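Local coordinates for protein squalene synthase HpnC (Alicyclobacillus acidocaldarius subsp. acidocaldarius, PDB 4HD1) that probably takes part in making squalene from isoprenoid diphosphates, as a member of the squalene/phytoene synthase family, at residues A[22-27]-A[50-55]. Residues are numbered along the deposited sequence; the frame is centred on the assembly and turned at random.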
loop_
_atom_site.group_PDB
_atom_site.type_symbol
_atom_site.label_atom_id
_atom_site.label_comp_id
_atom_site.label_asym_id
_atom_site.label_seq_id
_atom_site.Cartn_x
_atom_site.Cartn_y
_atom_site.Cartn_z
ATOM N N THR A 22 6.670 13.913 -1.396
ATOM C CA THR A 22 6.398 12.718 -2.178
ATOM C C THR A 22 7.597 12.301 -3.028
ATOM O O THR A 22 8.060 11.158 -2.925
ATOM C CB THR A 22 5.121 12.877 -3.031
ATOM O OG1 THR A 22 3.988 12.987 -2.157
ATOM C CG2 THR A 22 4.930 11.688 -3.974
ATOM N N ARG A 23 8.112 13.221 -3.841
ATOM C CA ARG A 23 9.222 12.904 -4.744
ATOM C C ARG A 23 10.493 12.462 -4.015
ATOM O O ARG A 23 11.199 11.577 -4.493
ATOM C CB ARG A 23 9.502 14.058 -5.713
ATOM C CG ARG A 23 8.409 14.235 -6.761
ATOM C CD ARG A 23 8.685 15.396 -7.708
ATOM N NE ARG A 23 9.575 15.026 -8.813
ATOM C CZ ARG A 23 10.801 15.516 -9.005
ATOM N NH1 ARG A 23 11.317 16.417 -8.174
ATOM N NH2 ARG A 23 11.515 15.106 -10.045
ATOM N N SER A 24 10.766 13.046 -2.852
ATOM C CA SER A 24 11.950 12.671 -2.080
ATOM C C SER A 24 11.794 11.324 -1.365
ATOM O O SER A 24 12.774 10.606 -1.184
ATOM C CB SER A 24 12.321 13.757 -1.073
ATOM O OG SER A 24 11.553 13.635 0.113
ATOM N N HIS A 25 10.570 10.990 -0.962
ATOM C CA HIS A 25 10.307 9.743 -0.230
ATOM C C HIS A 25 10.117 8.542 -1.122
ATOM O O HIS A 25 10.588 7.453 -0.800
ATOM C CB HIS A 25 9.113 9.902 0.712
ATOM C CG HIS A 25 8.875 8.710 1.615
ATOM N ND1 HIS A 25 9.613 8.477 2.716
ATOM C CD2 HIS A 25 7.933 7.684 1.549
ATOM C CE1 HIS A 25 9.174 7.355 3.321
ATOM N NE2 HIS A 25 8.145 6.871 2.607
ATOM N N TYR A 26 9.424 8.719 -2.244
ATOM C CA TYR A 26 9.145 7.608 -3.158
ATOM C C TYR A 26 10.012 7.699 -4.412
ATOM O O TYR A 26 9.742 8.502 -5.308
ATOM C CB TYR A 26 7.652 7.557 -3.530
ATOM C CG TYR A 26 6.706 7.376 -2.353
ATOM C CD1 TYR A 26 6.330 6.100 -1.922
ATOM C CD2 TYR A 26 6.180 8.481 -1.677
ATOM C CE1 TYR A 26 5.464 5.932 -0.848
ATOM C CE2 TYR A 26 5.313 8.325 -0.605
ATOM C CZ TYR A 26 4.962 7.051 -0.193
ATOM O OH TYR A 26 4.104 6.889 0.872
ATOM N N GLU A 27 11.050 6.867 -4.466
ATOM C CA GLU A 27 12.032 6.902 -5.554
ATOM C C GLU A 27 11.427 6.642 -6.932
ATOM O O GLU A 27 11.910 7.167 -7.931
ATOM C CB GLU A 27 13.200 5.936 -5.292
ATOM C CG GLU A 27 12.813 4.508 -4.918
ATOM C CD GLU A 27 12.800 4.266 -3.414
ATOM O OE1 GLU A 27 12.018 4.929 -2.699
ATOM O OE2 GLU A 27 13.568 3.398 -2.945
ATOM N N PHE A 50 0.512 12.202 2.712
ATOM C CA PHE A 50 -0.157 11.622 3.875
ATOM C C PHE A 50 0.419 10.245 4.256
ATOM O O PHE A 50 0.675 9.990 5.432
ATOM C CB PHE A 50 -1.676 11.542 3.672
ATOM C CG PHE A 50 -2.378 10.737 4.735
ATOM C CD1 PHE A 50 -2.834 11.347 5.906
ATOM C CD2 PHE A 50 -2.556 9.364 4.582
ATOM C CE1 PHE A 50 -3.465 10.606 6.892
ATOM C CE2 PHE A 50 -3.179 8.617 5.568
ATOM C CZ PHE A 50 -3.635 9.239 6.723
ATOM N N CYS A 51 0.615 9.367 3.271
ATOM C CA CYS A 51 1.183 8.033 3.524
ATOM C C CYS A 51 2.629 8.105 4.026
ATOM O O CYS A 51 3.021 7.333 4.897
ATOM C CB CYS A 51 1.114 7.150 2.275
ATOM S SG CYS A 51 -0.557 6.831 1.676
ATOM N N ARG A 52 3.413 9.030 3.469
ATOM C CA ARG A 52 4.771 9.278 3.942
ATOM C C ARG A 52 4.757 9.615 5.437
ATOM O O ARG A 52 5.599 9.135 6.195
ATOM C CB ARG A 52 5.437 10.407 3.146
ATOM C CG ARG A 52 6.844 10.756 3.622
ATOM C CD ARG A 52 7.145 12.242 3.500
ATOM N NE ARG A 52 8.304 12.626 4.307
ATOM C CZ ARG A 52 9.521 12.882 3.829
ATOM N NH1 ARG A 52 9.766 12.812 2.524
ATOM N NH2 ARG A 52 10.498 13.216 4.663
ATOM N N GLY A 53 3.789 10.435 5.842
ATOM C CA GLY A 53 3.625 10.826 7.241
ATOM C C GLY A 53 3.412 9.632 8.152
ATOM O O GLY A 53 3.969 9.580 9.241
ATOM N N VAL A 54 2.614 8.664 7.702
ATOM C CA VAL A 54 2.404 7.432 8.471
ATOM C C VAL A 54 3.674 6.566 8.492
ATOM O O VAL A 54 4.020 6.005 9.533
ATOM C CB VAL A 54 1.190 6.604 7.973
ATOM C CG1 VAL A 54 0.836 5.513 8.981
ATOM C CG2 VAL A 54 -0.021 7.495 7.728
ATOM N N ASP A 55 4.366 6.472 7.355
ATOM C CA ASP A 55 5.635 5.738 7.274
ATOM C C ASP A 55 6.671 6.254 8.271
ATOM O O ASP A 55 7.301 5.467 8.976
ATOM C CB ASP A 55 6.218 5.789 5.857
ATOM C CG ASP A 55 5.470 4.898 4.872
ATOM O OD1 ASP A 55 4.579 4.128 5.293
ATOM O OD2 ASP A 55 5.784 4.967 3.662
#
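H25, at the end of helix 12-25, lays one face of its imidazole against the aliphatic part of R52 on helix 41-56. The R52 CG methylene sits 3.7 Å from the H25 ring centroid in a CH-pi contact, over the ring face but offset toward its rim. With H25 CG anti to the backbone N (chi1 -173°), the ring extends toward the opposing helix. An arginine suits the facing position because its methylenes pack on the ring while its guanidinium continues past it. This is the close-packed part, together with Y26, whose ring carries H25 CD2 over one face and meets Y48 edge-to-face. The Y26 hydroxyl comes up against C51, with Y26 OH 3.3 Å from C51 CB, a plain packing contact; buried C51 is small enough to admit it.

At the edge of the same imidazole, H25 NE2 donates to D55 OD2 over 3.2 Å, using the oxygen's anti lone pair, with the acceptor tilted 19° from the ring plane. D55, near the end of helix 41-56 in this all-helical fold, begins a D-x-x-x-D sequence that runs on past the helix; in relatives such aspartate-rich motifs bind magnesium ions that hold the substrate diphosphate, so the histidine is probably a second-shell neighbour of such a site. An alanine in place of H25 would probably leave D55 OD2 without this donor and R52 CG without the ring it packs on.

The contact slackens toward exposed S24. Its OG lies at the guanidinium edge, in plane, and accepts only a weak bond from R52 NH1, 3.1 Å long and bent to 135°. A small hydroxyl fits there, but the stronger hold on R52 NH1 is the carbonyl of L21, and R52 NE makes a long, weak ion pair with D56.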